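Local coordinates for protein type III restriction-modification enzyme EcoP15I Mod subunit (Escherichia coli, PDB 4ZCF) that methylates the adenine N6 of an asymmetric DNA recognition site using S-adenosyl-L-methionine and joins the Res subunit for DNA restriction, at residues N111-K116 / E434-D439; D192-I197 / S256-N261; S205-V210 / Y243-T248; D425-A430 / A448-N453. One frame throughout, in Å; residues are numbered along the deposited sequence.

Contact 1: N111-K116 / E434-D439; sequences NAYAEK and EGIVLD
I436 meets K116 and Y113 chiefly through one methyl group, CD1. The methyl sits 3.7 Å from the backbone oxygen of K116 (I436 CD1 to K116 O). It also reaches the ring of Y113, with I436 CD1 4.4 Å from Y113 CD1. It comes at the edge of that ring, near its plane. I436 CG1 lies beside the backbone N (chi1 -72°), and the chain then runs on extended (chi2 167°), which carries CD1 out from the strand to K116 and Y113. No direct hydrogen bond joins the two segments. A water spans the gap instead. It donates to K116 O at 2.7 Å and accepts from I436 N at 3.1 Å.

The next shell fixes K116. K116 N bonds to Y113 O at 2.9 Å. Its side chain folds back over the end of helix 102-113, away from I436. There K116 NZ donates to A112 O at 2.9 Å, from above the carbonyl plane (39° out of it), and weakly to A114 O. A114 is the first residue to leave the helix, and a cis peptide bond precedes E115. Y113 is held at its far end by a bond from L557 N to Y113 OH.

Strand 434-439 lies between strands 117-122 and 461-468 in the methylase sheet. Helix 102-113 belongs to a beta-alpha-beta crossover from strand 96-99 to strand 117-122. The contact therefore ties the exit of the crossover helix to a neighbouring strand. The two backbones are probably joined only lightly: water serves K116 O and I436 N, while the lysine's charge is engaged at the helix end.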
loop_
_atom_site.group_PDB
_atom_site.type_symbol
_atom_site.label_atom_id
_atom_site.label_comp_id
_atom_site.label_asym_id
_atom_site.label_seq_id
_atom_site.Cartn_x
_atom_site.Cartn_y
_atom_site.Cartn_z
ATOM N N ASN A 111 14.695 -2.602 -15.191
ATOM C CA ASN A 111 14.450 -3.272 -16.475
ATOM C C ASN A 111 14.281 -4.754 -16.358
ATOM O O ASN A 111 13.574 -5.332 -17.181
ATOM C CB ASN A 111 15.539 -2.966 -17.493
ATOM C CG ASN A 111 15.668 -1.510 -17.856
ATOM O OD1 ASN A 111 14.955 -0.631 -17.351
ATOM N ND2 ASN A 111 16.607 -1.230 -18.745
ATOM N N ALA A 112 14.921 -5.389 -15.354
ATOM C CA ALA A 112 14.853 -6.848 -15.202
ATOM C C ALA A 112 13.933 -7.348 -14.085
ATOM O O ALA A 112 13.312 -8.396 -14.250
ATOM C CB ALA A 112 16.265 -7.433 -15.049
ATOM N N TYR A 113 13.848 -6.588 -12.967
ATOM C CA TYR A 113 13.144 -6.913 -11.723
ATOM C C TYR A 113 11.829 -6.234 -11.442
ATOM O O TYR A 113 11.205 -6.538 -10.424
ATOM C CB TYR A 113 14.096 -6.834 -10.514
ATOM C CG TYR A 113 15.196 -7.868 -10.616
ATOM C CD1 TYR A 113 15.007 -9.159 -10.142
ATOM C CD2 TYR A 113 16.380 -7.590 -11.303
ATOM C CE1 TYR A 113 15.999 -10.128 -10.279
ATOM C CE2 TYR A 113 17.355 -8.561 -11.482
ATOM C CZ TYR A 113 17.171 -9.822 -10.953
ATOM O OH TYR A 113 18.161 -10.764 -11.077
ATOM N N ALA A 114 11.425 -5.266 -12.219
ATOM C CA ALA A 114 10.060 -4.832 -12.160
ATOM C C ALA A 114 9.225 -5.863 -12.844
ATOM O O ALA A 114 9.655 -6.390 -13.828
ATOM C CB ALA A 114 9.935 -3.512 -12.856
ATOM N N GLU A 115 8.009 -6.127 -12.404
ATOM C CA GLU A 115 7.617 -6.276 -11.029
ATOM C C GLU A 115 7.739 -7.741 -10.715
ATOM O O GLU A 115 6.882 -8.503 -11.059
ATOM C CB GLU A 115 6.138 -5.906 -10.920
ATOM C CG GLU A 115 5.618 -4.906 -11.955
ATOM C CD GLU A 115 4.107 -4.826 -12.088
ATOM O OE1 GLU A 115 3.481 -5.805 -12.483
ATOM O OE2 GLU A 115 3.533 -3.760 -11.848
ATOM N N LYS A 116 8.804 -8.136 -10.047
ATOM C CA LYS A 116 9.118 -9.553 -9.871
ATOM C C LYS A 116 9.374 -10.000 -8.460
ATOM O O LYS A 116 9.425 -11.215 -8.236
ATOM C CB LYS A 116 10.315 -9.954 -10.759
ATOM C CG LYS A 116 10.123 -9.657 -12.223
ATOM C CD LYS A 116 10.356 -10.857 -13.101
ATOM C CE LYS A 116 9.988 -10.533 -14.536
ATOM N NZ LYS A 116 10.715 -9.313 -15.027
ATOM N N GLU A 434 7.946 -19.975 -2.003
ATOM C CA GLU A 434 8.513 -19.495 -3.280
ATOM C C GLU A 434 8.545 -17.952 -3.311
ATOM O O GLU A 434 7.677 -17.317 -2.718
ATOM C CB GLU A 434 7.634 -20.063 -4.438
ATOM C CG GLU A 434 7.390 -19.177 -5.662
ATOM C CD GLU A 434 6.348 -18.066 -5.595
ATOM O OE1 GLU A 434 5.462 -18.119 -4.711
ATOM O OE2 GLU A 434 6.419 -17.140 -6.439
ATOM N N GLY A 435 9.494 -17.379 -4.053
ATOM C CA GLY A 435 9.566 -15.934 -4.239
ATOM C C GLY A 435 10.874 -15.259 -3.941
ATOM O O GLY A 435 11.691 -15.764 -3.173
ATOM N N ILE A 436 11.059 -14.087 -4.545
ATOM C CA ILE A 436 12.236 -13.238 -4.395
ATOM C C ILE A 436 12.049 -12.408 -3.129
ATOM O O ILE A 436 10.993 -11.797 -2.955
ATOM C CB ILE A 436 12.434 -12.375 -5.685
ATOM C CG1 ILE A 436 12.931 -13.239 -6.881
ATOM C CG2 ILE A 436 13.314 -11.141 -5.454
ATOM C CD1 ILE A 436 12.856 -12.565 -8.294
ATOM N N VAL A 437 13.058 -12.427 -2.220
ATOM C CA VAL A 437 13.042 -11.637 -0.983
ATOM C C VAL A 437 14.141 -10.596 -1.114
ATOM O O VAL A 437 15.296 -10.968 -1.316
ATOM C CB VAL A 437 13.148 -12.483 0.319
ATOM C CG1 VAL A 437 13.318 -11.587 1.541
ATOM C CG2 VAL A 437 11.929 -13.378 0.488
ATOM N N LEU A 438 13.783 -9.299 -1.053
ATOM C CA LEU A 438 14.759 -8.229 -1.224
ATOM C C LEU A 438 15.030 -7.380 0.019
ATOM O O LEU A 438 14.104 -6.860 0.627
ATOM C CB LEU A 438 14.419 -7.365 -2.473
ATOM C CG LEU A 438 15.237 -6.080 -2.692
ATOM C CD1 LEU A 438 16.568 -6.368 -3.339
ATOM C CD2 LEU A 438 14.475 -5.057 -3.484
ATOM N N ASP A 439 16.309 -7.219 0.378
ATOM C CA ASP A 439 16.719 -6.348 1.491
ATOM C C ASP A 439 17.754 -5.393 0.944
ATOM O O ASP A 439 18.822 -5.832 0.570
ATOM C CB ASP A 439 17.285 -7.140 2.702
ATOM C CG ASP A 439 17.390 -6.358 4.004
ATOM O OD1 ASP A 439 17.621 -5.119 3.956
ATOM O OD2 ASP A 439 17.195 -6.958 5.059
HETATM O O HOH W 1 9.120 -13.451 -6.842
#

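Contact 2: D192-I197 / S256-N261; sequences DGTIFI and SEWKSN
W258 reaches across to T194 and F196 on strand 193-199, an inner strand of the Rossmann-like methylase sheet. It comes from the loop after strand 241-248, and its indole points at the sheet from the opposite direction to both partners. All three residues are buried.

The six-membered ring does the touching. F196 meets it by its far end, with F196 CZ 3.7 Å from W258 CH2. The two ring planes are nearly parallel, at 18°, but slid apart. Their centroids lie 5.9 Å from each other, so the rings barely overlap. The F196 ring stem, CG, lies beside its backbone N (chi1 -74°), and this sends the ring off the strand toward W258.

Helix 420-430 packs against the same three residues: F429 touches W258, and A430 packs on T194 and F196. The backbone of W258 also hydrogen-bonds to the second subunit, so the loop sits at the dimer interface. Nearby, S256 packs on a phosphate of the bound DNA. With an alanine at W258, a gap would probably open beside F196 and T194, leaving the phenyl ring freer to shift. T194 CG2 lies in the indole plane, at the ring edge, 3.8 Å from W258 CZ2.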
loop_
_atom_site.group_PDB
_atom_site.type_symbol
_atom_site.label_atom_id
_atom_site.label_comp_id
_atom_site.label_asym_id
_atom_site.label_seq_id
_atom_site.Cartn_x
_atom_site.Cartn_y
_atom_site.Cartn_z
ATOM N N ASP A 192 0.888 -8.627 -6.268
ATOM C CA ASP A 192 0.500 -9.432 -5.106
ATOM C C ASP A 192 1.591 -9.411 -4.007
ATOM O O ASP A 192 1.523 -10.190 -3.068
ATOM C CB ASP A 192 0.201 -10.881 -5.578
ATOM C CG ASP A 192 1.380 -11.719 -6.058
ATOM O OD1 ASP A 192 2.459 -11.138 -6.350
ATOM O OD2 ASP A 192 1.230 -12.950 -6.143
ATOM N N GLY A 193 2.611 -8.567 -4.211
ATOM C CA GLY A 193 3.788 -8.395 -3.369
ATOM C C GLY A 193 3.583 -7.443 -2.219
ATOM O O GLY A 193 2.582 -6.718 -2.178
ATOM N N THR A 194 4.519 -7.498 -1.234
ATOM C CA THR A 194 4.494 -6.739 0.026
ATOM C C THR A 194 5.849 -6.201 0.463
ATOM O O THR A 194 6.875 -6.810 0.200
ATOM C CB THR A 194 3.926 -7.598 1.190
ATOM O OG1 THR A 194 4.550 -8.880 1.207
ATOM C CG2 THR A 194 2.417 -7.752 1.146
ATOM N N ILE A 195 5.835 -5.067 1.148
ATOM C CA ILE A 195 6.991 -4.446 1.779
ATOM C C ILE A 195 6.760 -4.487 3.298
ATOM O O ILE A 195 5.641 -4.289 3.737
ATOM C CB ILE A 195 7.345 -3.015 1.238
ATOM C CG1 ILE A 195 8.623 -2.451 1.925
ATOM C CG2 ILE A 195 6.159 -2.038 1.327
ATOM C CD1 ILE A 195 9.347 -1.340 1.209
ATOM N N PHE A 196 7.812 -4.781 4.076
ATOM C CA PHE A 196 7.887 -4.811 5.550
ATOM C C PHE A 196 9.022 -3.826 5.941
ATOM O O PHE A 196 10.111 -3.897 5.369
ATOM C CB PHE A 196 8.223 -6.246 6.006
ATOM C CG PHE A 196 7.110 -7.269 5.920
ATOM C CD1 PHE A 196 6.713 -7.787 4.699
ATOM C CD2 PHE A 196 6.470 -7.724 7.067
ATOM C CE1 PHE A 196 5.674 -8.731 4.618
ATOM C CE2 PHE A 196 5.451 -8.688 6.988
ATOM C CZ PHE A 196 5.075 -9.199 5.763
ATOM N N ILE A 197 8.740 -2.839 6.828
ATOM C CA ILE A 197 9.706 -1.809 7.256
ATOM C C ILE A 197 9.794 -1.706 8.758
ATOM O O ILE A 197 8.828 -1.282 9.397
ATOM C CB ILE A 197 9.479 -0.398 6.634
ATOM C CG1 ILE A 197 9.079 -0.458 5.140
ATOM C CG2 ILE A 197 10.718 0.516 6.869
ATOM C CD1 ILE A 197 8.626 0.861 4.527
ATOM N N SER A 256 -5.888 -12.928 0.094
ATOM C CA SER A 256 -6.872 -12.580 1.119
ATOM C C SER A 256 -6.525 -12.993 2.574
ATOM O O SER A 256 -6.960 -12.327 3.512
ATOM C CB SER A 256 -8.244 -13.100 0.709
ATOM O OG SER A 256 -8.232 -14.517 0.674
ATOM N N GLU A 257 -5.708 -14.045 2.734
ATOM C CA GLU A 257 -5.345 -14.675 3.995
ATOM C C GLU A 257 -3.870 -15.070 4.064
ATOM O O GLU A 257 -3.291 -15.520 3.064
ATOM C CB GLU A 257 -6.174 -15.959 4.078
ATOM C CG GLU A 257 -6.360 -16.599 5.440
ATOM C CD GLU A 257 -7.233 -17.843 5.382
ATOM O OE1 GLU A 257 -7.771 -18.159 4.296
ATOM O OE2 GLU A 257 -7.381 -18.505 6.434
ATOM N N TRP A 258 -3.281 -14.948 5.281
ATOM C CA TRP A 258 -1.922 -15.394 5.600
ATOM C C TRP A 258 -2.017 -16.423 6.686
ATOM O O TRP A 258 -2.487 -16.139 7.790
ATOM C CB TRP A 258 -0.991 -14.256 6.012
ATOM C CG TRP A 258 -0.465 -13.413 4.874
ATOM C CD1 TRP A 258 -0.587 -13.649 3.536
ATOM C CD2 TRP A 258 0.241 -12.171 4.997
ATOM N NE1 TRP A 258 0.013 -12.638 2.819
ATOM C CE2 TRP A 258 0.560 -11.736 3.694
ATOM C CE3 TRP A 258 0.644 -11.383 6.091
ATOM C CZ2 TRP A 258 1.234 -10.533 3.452
ATOM C CZ3 TRP A 258 1.336 -10.201 5.845
ATOM C CH2 TRP A 258 1.611 -9.784 4.536
ATOM N N LYS A 259 -1.637 -17.653 6.350
ATOM C CA LYS A 259 -1.656 -18.757 7.314
ATOM C C LYS A 259 -0.471 -19.670 7.097
ATOM O O LYS A 259 0.009 -19.798 5.973
ATOM C CB LYS A 259 -2.961 -19.589 7.240
ATOM C CG LYS A 259 -4.228 -18.908 7.771
ATOM C CD LYS A 259 -4.231 -18.640 9.288
ATOM C CE LYS A 259 -5.599 -18.282 9.845
ATOM N NZ LYS A 259 -6.168 -17.039 9.253
ATOM N N SER A 260 -0.010 -20.301 8.183
ATOM C CA SER A 260 1.016 -21.332 8.193
ATOM C C SER A 260 0.273 -22.663 8.465
ATOM O O SER A 260 -0.546 -22.734 9.398
ATOM C CB SER A 260 2.055 -21.054 9.284
ATOM O OG SER A 260 2.925 -22.155 9.512
ATOM N N ASN A 261 0.521 -23.696 7.623
ATOM C CA ASN A 261 -0.083 -25.016 7.817
ATOM C C ASN A 261 0.884 -26.003 8.510
ATOM O O ASN A 261 0.478 -27.112 8.860
ATOM C CB ASN A 261 -0.669 -25.594 6.517
ATOM C CG ASN A 261 -1.928 -26.431 6.738
ATOM O OD1 ASN A 261 -2.186 -26.988 7.823
ATOM N ND2 ASN A 261 -2.764 -26.521 5.712
#

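Contact 3: S205-V210 / Y243-T248; sequences SQLKLV and YIIVYT
The Y247 ring meets K208 at its edge: K208 CD lies near the ring plane, 4.0 Å from Y247 CE1. Segment 205-210 puts nothing over either face of this ring. Outside the segments, the ring of H220 meets it with planes at about 55°. The hydroxyl is the polar focus. K208 NZ donates a weak hydrogen bond to Y247 OH at 3.3 Å, while D212 provides the stronger partner through OD1. K208 O also lies 3.1 Å from Y247 OH. Outside the two segments, D212 OD1 forms a long, weak ion pair with K208 NZ. The lysine chain bends at chi2, chi3 (-81°) and chi4, which curls the ammonium group back to the hydroxyl.

Helix 204-215 is the connecting helix of a beta-alpha-beta crossover from strand 193-199 to strand 220-227. It lies over strand 241-248, which sits between those two. The axes of the short segments run almost parallel, 3° apart in direction and 10.2 Å from each other.

I245 fills the space between them. I245 CG2 packs 3.9 Å from K208 CG, the two chains running alongside in opposing senses. Shortened to an alanine, K208 would probably leave I245 CG2 without its aliphatic cover and Y247 OH without its ammonium neighbour. On the other branch, I245 CD1 lies 3.8 Å from L207 CD2. L207 also touches I197 and I199. On the helix, K208 packs against S205 of the second subunit.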
loop_
_atom_site.group_PDB
_atom_site.type_symbol
_atom_site.label_atom_id
_atom_site.label_comp_id
_atom_site.label_asym_id
_atom_site.label_seq_id
_atom_site.Cartn_x
_atom_site.Cartn_y
_atom_site.Cartn_z
ATOM N N SER A 205 5.409 7.608 12.555
ATOM C CA SER A 205 4.337 8.421 11.946
ATOM C C SER A 205 4.735 9.021 10.609
ATOM O O SER A 205 3.976 8.887 9.648
ATOM C CB SER A 205 3.874 9.509 12.908
ATOM O OG SER A 205 3.956 9.053 14.248
ATOM N N GLN A 206 5.950 9.609 10.525
ATOM C CA GLN A 206 6.529 10.215 9.302
ATOM C C GLN A 206 6.719 9.226 8.170
ATOM O O GLN A 206 6.457 9.578 7.020
ATOM C CB GLN A 206 7.853 10.914 9.601
ATOM C CG GLN A 206 7.688 12.225 10.381
ATOM C CD GLN A 206 7.450 12.081 11.876
ATOM O OE1 GLN A 206 7.500 10.990 12.487
ATOM N NE2 GLN A 206 7.208 13.210 12.497
ATOM N N LEU A 207 7.154 7.985 8.475
ATOM C CA LEU A 207 7.319 6.933 7.465
ATOM C C LEU A 207 5.972 6.431 7.010
ATOM O O LEU A 207 5.775 6.214 5.818
ATOM C CB LEU A 207 8.119 5.769 8.049
ATOM C CG LEU A 207 8.191 4.459 7.251
ATOM C CD1 LEU A 207 8.998 4.617 5.907
ATOM C CD2 LEU A 207 8.712 3.355 8.139
ATOM N N LYS A 208 5.063 6.214 7.952
ATOM C CA LYS A 208 3.719 5.724 7.701
ATOM C C LYS A 208 2.993 6.687 6.789
ATOM O O LYS A 208 2.319 6.236 5.857
ATOM C CB LYS A 208 2.945 5.532 9.024
ATOM C CG LYS A 208 2.947 4.107 9.551
ATOM C CD LYS A 208 2.071 3.134 8.713
ATOM C CE LYS A 208 0.595 3.186 9.027
ATOM N NZ LYS A 208 -0.084 4.308 8.321
ATOM N N LEU A 209 3.179 8.011 7.024
ATOM C CA LEU A 209 2.606 9.061 6.173
ATOM C C LEU A 209 3.236 9.131 4.776
ATOM O O LEU A 209 2.494 9.303 3.803
ATOM C CB LEU A 209 2.527 10.438 6.875
ATOM C CG LEU A 209 1.519 10.537 8.069
ATOM C CD1 LEU A 209 1.341 11.954 8.507
ATOM C CD2 LEU A 209 0.151 9.976 7.714
ATOM N N VAL A 210 4.571 8.903 4.651
ATOM C CA VAL A 210 5.244 8.850 3.333
ATOM C C VAL A 210 4.882 7.581 2.559
ATOM O O VAL A 210 4.851 7.608 1.330
ATOM C CB VAL A 210 6.763 9.156 3.375
ATOM C CG1 VAL A 210 7.585 7.933 3.715
ATOM C CG2 VAL A 210 7.240 9.764 2.068
ATOM N N TYR A 243 8.366 -1.279 15.760
ATOM C CA TYR A 243 7.336 -1.649 14.793
ATOM C C TYR A 243 7.860 -2.226 13.500
ATOM O O TYR A 243 9.029 -2.113 13.189
ATOM C CB TYR A 243 6.443 -0.414 14.475
ATOM C CG TYR A 243 6.022 0.413 15.679
ATOM C CD1 TYR A 243 4.845 0.131 16.365
ATOM C CD2 TYR A 243 6.788 1.493 16.111
ATOM C CE1 TYR A 243 4.466 0.870 17.488
ATOM C CE2 TYR A 243 6.415 2.245 17.233
ATOM C CZ TYR A 243 5.240 1.942 17.904
ATOM O OH TYR A 243 4.853 2.670 19.003
ATOM N N ILE A 244 6.962 -2.831 12.747
ATOM C CA ILE A 244 7.133 -3.367 11.401
ATOM C C ILE A 244 5.868 -2.926 10.632
ATOM O O ILE A 244 4.788 -3.464 10.881
ATOM C CB ILE A 244 7.397 -4.905 11.339
ATOM C CG1 ILE A 244 8.561 -5.310 12.329
ATOM C CG2 ILE A 244 7.680 -5.356 9.871
ATOM C CD1 ILE A 244 8.968 -6.778 12.458
ATOM N N ILE A 245 6.001 -1.877 9.785
ATOM C CA ILE A 245 4.921 -1.383 8.932
ATOM C C ILE A 245 4.862 -2.281 7.675
ATOM O O ILE A 245 5.897 -2.691 7.176
ATOM C CB ILE A 245 4.948 0.146 8.628
ATOM C CG1 ILE A 245 5.833 0.493 7.458
ATOM C CG2 ILE A 245 5.264 1.017 9.858
ATOM C CD1 ILE A 245 5.445 1.801 6.849
ATOM N N VAL A 246 3.659 -2.662 7.231
ATOM C CA VAL A 246 3.476 -3.577 6.094
ATOM C C VAL A 246 2.560 -2.919 5.050
ATOM O O VAL A 246 1.532 -2.344 5.409
ATOM C CB VAL A 246 2.936 -4.963 6.571
ATOM C CG1 VAL A 246 2.897 -5.977 5.442
ATOM C CG2 VAL A 246 3.742 -5.510 7.741
ATOM N N TYR A 247 2.963 -2.943 3.781
ATOM C CA TYR A 247 2.180 -2.395 2.667
ATOM C C TYR A 247 2.229 -3.396 1.524
ATOM O O TYR A 247 3.085 -4.265 1.490
ATOM C CB TYR A 247 2.705 -1.008 2.195
ATOM C CG TYR A 247 2.269 0.181 3.035
ATOM C CD1 TYR A 247 2.808 0.404 4.300
ATOM C CD2 TYR A 247 1.331 1.093 2.558
ATOM C CE1 TYR A 247 2.388 1.469 5.089
ATOM C CE2 TYR A 247 0.900 2.164 3.343
ATOM C CZ TYR A 247 1.449 2.358 4.599
ATOM O OH TYR A 247 1.093 3.439 5.364
ATOM N N THR A 248 1.280 -3.287 0.616
ATOM C CA THR A 248 1.152 -4.131 -0.562
ATOM C C THR A 248 1.251 -3.240 -1.799
ATOM O O THR A 248 1.096 -2.022 -1.671
ATOM C CB THR A 248 -0.131 -4.980 -0.466
ATOM O OG1 THR A 248 -0.211 -5.868 -1.574
ATOM C CG2 THR A 248 -1.386 -4.155 -0.354
#

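Contact 4: D425-A430 / A448-N453; sequences DLISFA and AHTVFN
I427 and T450 form the tight part of this helix-helix contact. The two side chains meet at an angle through their methyl groups, with I427 CD1 3.8 Å from T450 CG2. V451 stands a little farther off, its CG2 at 4.3 Å from the same I427 CD1. All three residues are buried and the touching atoms are carbon. The I427 chain is extended at its second torsion (chi2 172°), which carries CD1 out to T450 CG2. T450 turns its methyl to I427. T450 OG1 bonds to T446 O in its own helix and, weakly, to I420 O of the facing helix.

The rest is loose. No hydrogen bond crosses between the two segments themselves, and I427 carries nearly all of its side. D425 points away from helix 446-455, is partly exposed, and makes a long, weak ion pair with K326 of the second subunit.

The two helices come just before and just after strand 434-439 in the chain. Helix 446-455 leads on to the adjacent parallel strand 461-468, completing a beta-alpha-beta unit. Y462 of that strand touches both I427 and V451 beneath the helix pair.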
loop_
_atom_site.group_PDB
_atom_site.type_symbol
_atom_site.label_atom_id
_atom_site.label_comp_id
_atom_site.label_asym_id
_atom_site.label_seq_id
_atom_site.Cartn_x
_atom_site.Cartn_y
_atom_site.Cartn_z
ATOM N N ASP A 425 9.481 -15.777 10.170
ATOM C CA ASP A 425 8.040 -15.915 10.189
ATOM C C ASP A 425 7.342 -15.026 9.162
ATOM O O ASP A 425 6.444 -15.518 8.469
ATOM C CB ASP A 425 7.504 -15.782 11.626
ATOM C CG ASP A 425 7.824 -16.990 12.515
ATOM O OD1 ASP A 425 7.690 -18.141 12.038
ATOM O OD2 ASP A 425 8.191 -16.784 13.685
ATOM N N LEU A 426 7.807 -13.751 8.995
ATOM C CA LEU A 426 7.279 -12.797 8.011
ATOM C C LEU A 426 7.499 -13.300 6.596
ATOM O O LEU A 426 6.600 -13.163 5.766
ATOM C CB LEU A 426 7.888 -11.390 8.137
ATOM C CG LEU A 426 8.208 -10.796 9.506
ATOM C CD1 LEU A 426 8.833 -9.415 9.337
ATOM C CD2 LEU A 426 6.980 -10.744 10.407
ATOM N N ILE A 427 8.684 -13.878 6.306
ATOM C CA ILE A 427 8.964 -14.481 4.991
ATOM C C ILE A 427 8.016 -15.676 4.761
ATOM O O ILE A 427 7.381 -15.755 3.705
ATOM C CB ILE A 427 10.457 -14.826 4.763
ATOM C CG1 ILE A 427 11.324 -13.541 4.772
ATOM C CG2 ILE A 427 10.632 -15.610 3.448
ATOM C CD1 ILE A 427 12.835 -13.746 4.746
ATOM N N SER A 428 7.856 -16.546 5.770
ATOM C CA SER A 428 6.928 -17.686 5.679
ATOM C C SER A 428 5.482 -17.250 5.403
ATOM O O SER A 428 4.822 -17.904 4.601
ATOM C CB SER A 428 6.987 -18.557 6.932
ATOM O OG SER A 428 8.284 -19.081 7.163
ATOM N N PHE A 429 4.981 -16.169 6.080
ATOM C CA PHE A 429 3.597 -15.672 5.879
ATOM C C PHE A 429 3.406 -15.027 4.509
ATOM O O PHE A 429 2.535 -15.488 3.751
ATOM C CB PHE A 429 3.152 -14.689 6.987
ATOM C CG PHE A 429 2.782 -15.347 8.292
ATOM C CD1 PHE A 429 1.703 -16.217 8.368
ATOM C CD2 PHE A 429 3.537 -15.128 9.437
ATOM C CE1 PHE A 429 1.389 -16.862 9.562
ATOM C CE2 PHE A 429 3.246 -15.799 10.630
ATOM C CZ PHE A 429 2.158 -16.644 10.693
ATOM N N ALA A 430 4.208 -13.959 4.197
ATOM C CA ALA A 430 4.076 -13.213 2.938
ATOM C C ALA A 430 4.258 -14.087 1.714
ATOM O O ALA A 430 3.369 -14.134 0.856
ATOM C CB ALA A 430 5.012 -12.010 2.907
ATOM N N ALA A 448 19.267 -12.610 4.282
ATOM C CA ALA A 448 19.938 -13.572 3.420
ATOM C C ALA A 448 20.136 -14.872 4.191
ATOM O O ALA A 448 19.757 -15.921 3.698
ATOM C CB ALA A 448 21.267 -12.994 2.966
ATOM N N HIS A 449 20.616 -14.776 5.446
ATOM C CA HIS A 449 20.829 -15.901 6.350
ATOM C C HIS A 449 19.504 -16.642 6.566
ATOM O O HIS A 449 19.445 -17.860 6.387
ATOM C CB HIS A 449 21.441 -15.410 7.677
ATOM C CG HIS A 449 21.932 -16.501 8.590
ATOM N ND1 HIS A 449 22.799 -16.223 9.644
ATOM C CD2 HIS A 449 21.648 -17.828 8.604
ATOM C CE1 HIS A 449 22.998 -17.374 10.263
ATOM N NE2 HIS A 449 22.342 -18.372 9.662
ATOM N N THR A 450 18.440 -15.897 6.891
ATOM C CA THR A 450 17.084 -16.394 7.087
ATOM C C THR A 450 16.611 -17.195 5.866
ATOM O O THR A 450 15.930 -18.194 6.043
ATOM C CB THR A 450 16.172 -15.200 7.428
ATOM O OG1 THR A 450 16.593 -14.612 8.671
ATOM C CG2 THR A 450 14.710 -15.575 7.491
ATOM N N VAL A 451 16.975 -16.781 4.640
ATOM C CA VAL A 451 16.621 -17.517 3.409
ATOM C C VAL A 451 17.390 -18.862 3.375
ATOM O O VAL A 451 16.784 -19.888 3.061
ATOM C CB VAL A 451 16.751 -16.669 2.103
ATOM C CG1 VAL A 451 16.536 -17.521 0.865
ATOM C CG2 VAL A 451 15.762 -15.495 2.108
ATOM N N PHE A 452 18.691 -18.866 3.780
ATOM C CA PHE A 452 19.497 -20.101 3.872
ATOM C C PHE A 452 18.812 -21.096 4.813
ATOM O O PHE A 452 18.531 -22.208 4.374
ATOM C CB PHE A 452 20.963 -19.832 4.301
ATOM C CG PHE A 452 21.863 -19.122 3.298
ATOM C CD1 PHE A 452 21.812 -19.436 1.939
ATOM C CD2 PHE A 452 22.805 -18.187 3.721
ATOM C CE1 PHE A 452 22.681 -18.833 1.024
ATOM C CE2 PHE A 452 23.657 -17.562 2.798
ATOM C CZ PHE A 452 23.588 -17.893 1.457
ATOM N N ASN A 453 18.444 -20.674 6.054
ATOM C CA ASN A 453 17.737 -21.532 7.029
ATOM C C ASN A 453 16.374 -22.023 6.544
ATOM O O ASN A 453 16.006 -23.161 6.823
ATOM C CB ASN A 453 17.513 -20.808 8.358
ATOM C CG ASN A 453 18.731 -20.402 9.135
ATOM O OD1 ASN A 453 18.618 -19.699 10.143
ATOM N ND2 ASN A 453 19.916 -20.800 8.693
#

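Overall arrangement
Contacts 1, 2 and 3 all reach the ten-stranded sheet of the methylase. Contact 3 is nested in the loop closed by contact 2, and both lie within the loop closed by contact 1. Contact 4 follows contact 2 and alternates with contact 1, since strand 434-439 lies between its two helices. Centres of contacts 2 and 4 are about 12 Å apart, those of 1 and 3 about 21 Å. Contacts 2 and 3 meet through neighbouring strands 193-199 and 241-248. Contact 4 touches the other three, as where V437 CG1 packs on I427 CD1. Together they pack helices and a loop on this sheet; contacts 2 and 3 reach the second subunit, and the contact 2 loop also lies beside the DNA.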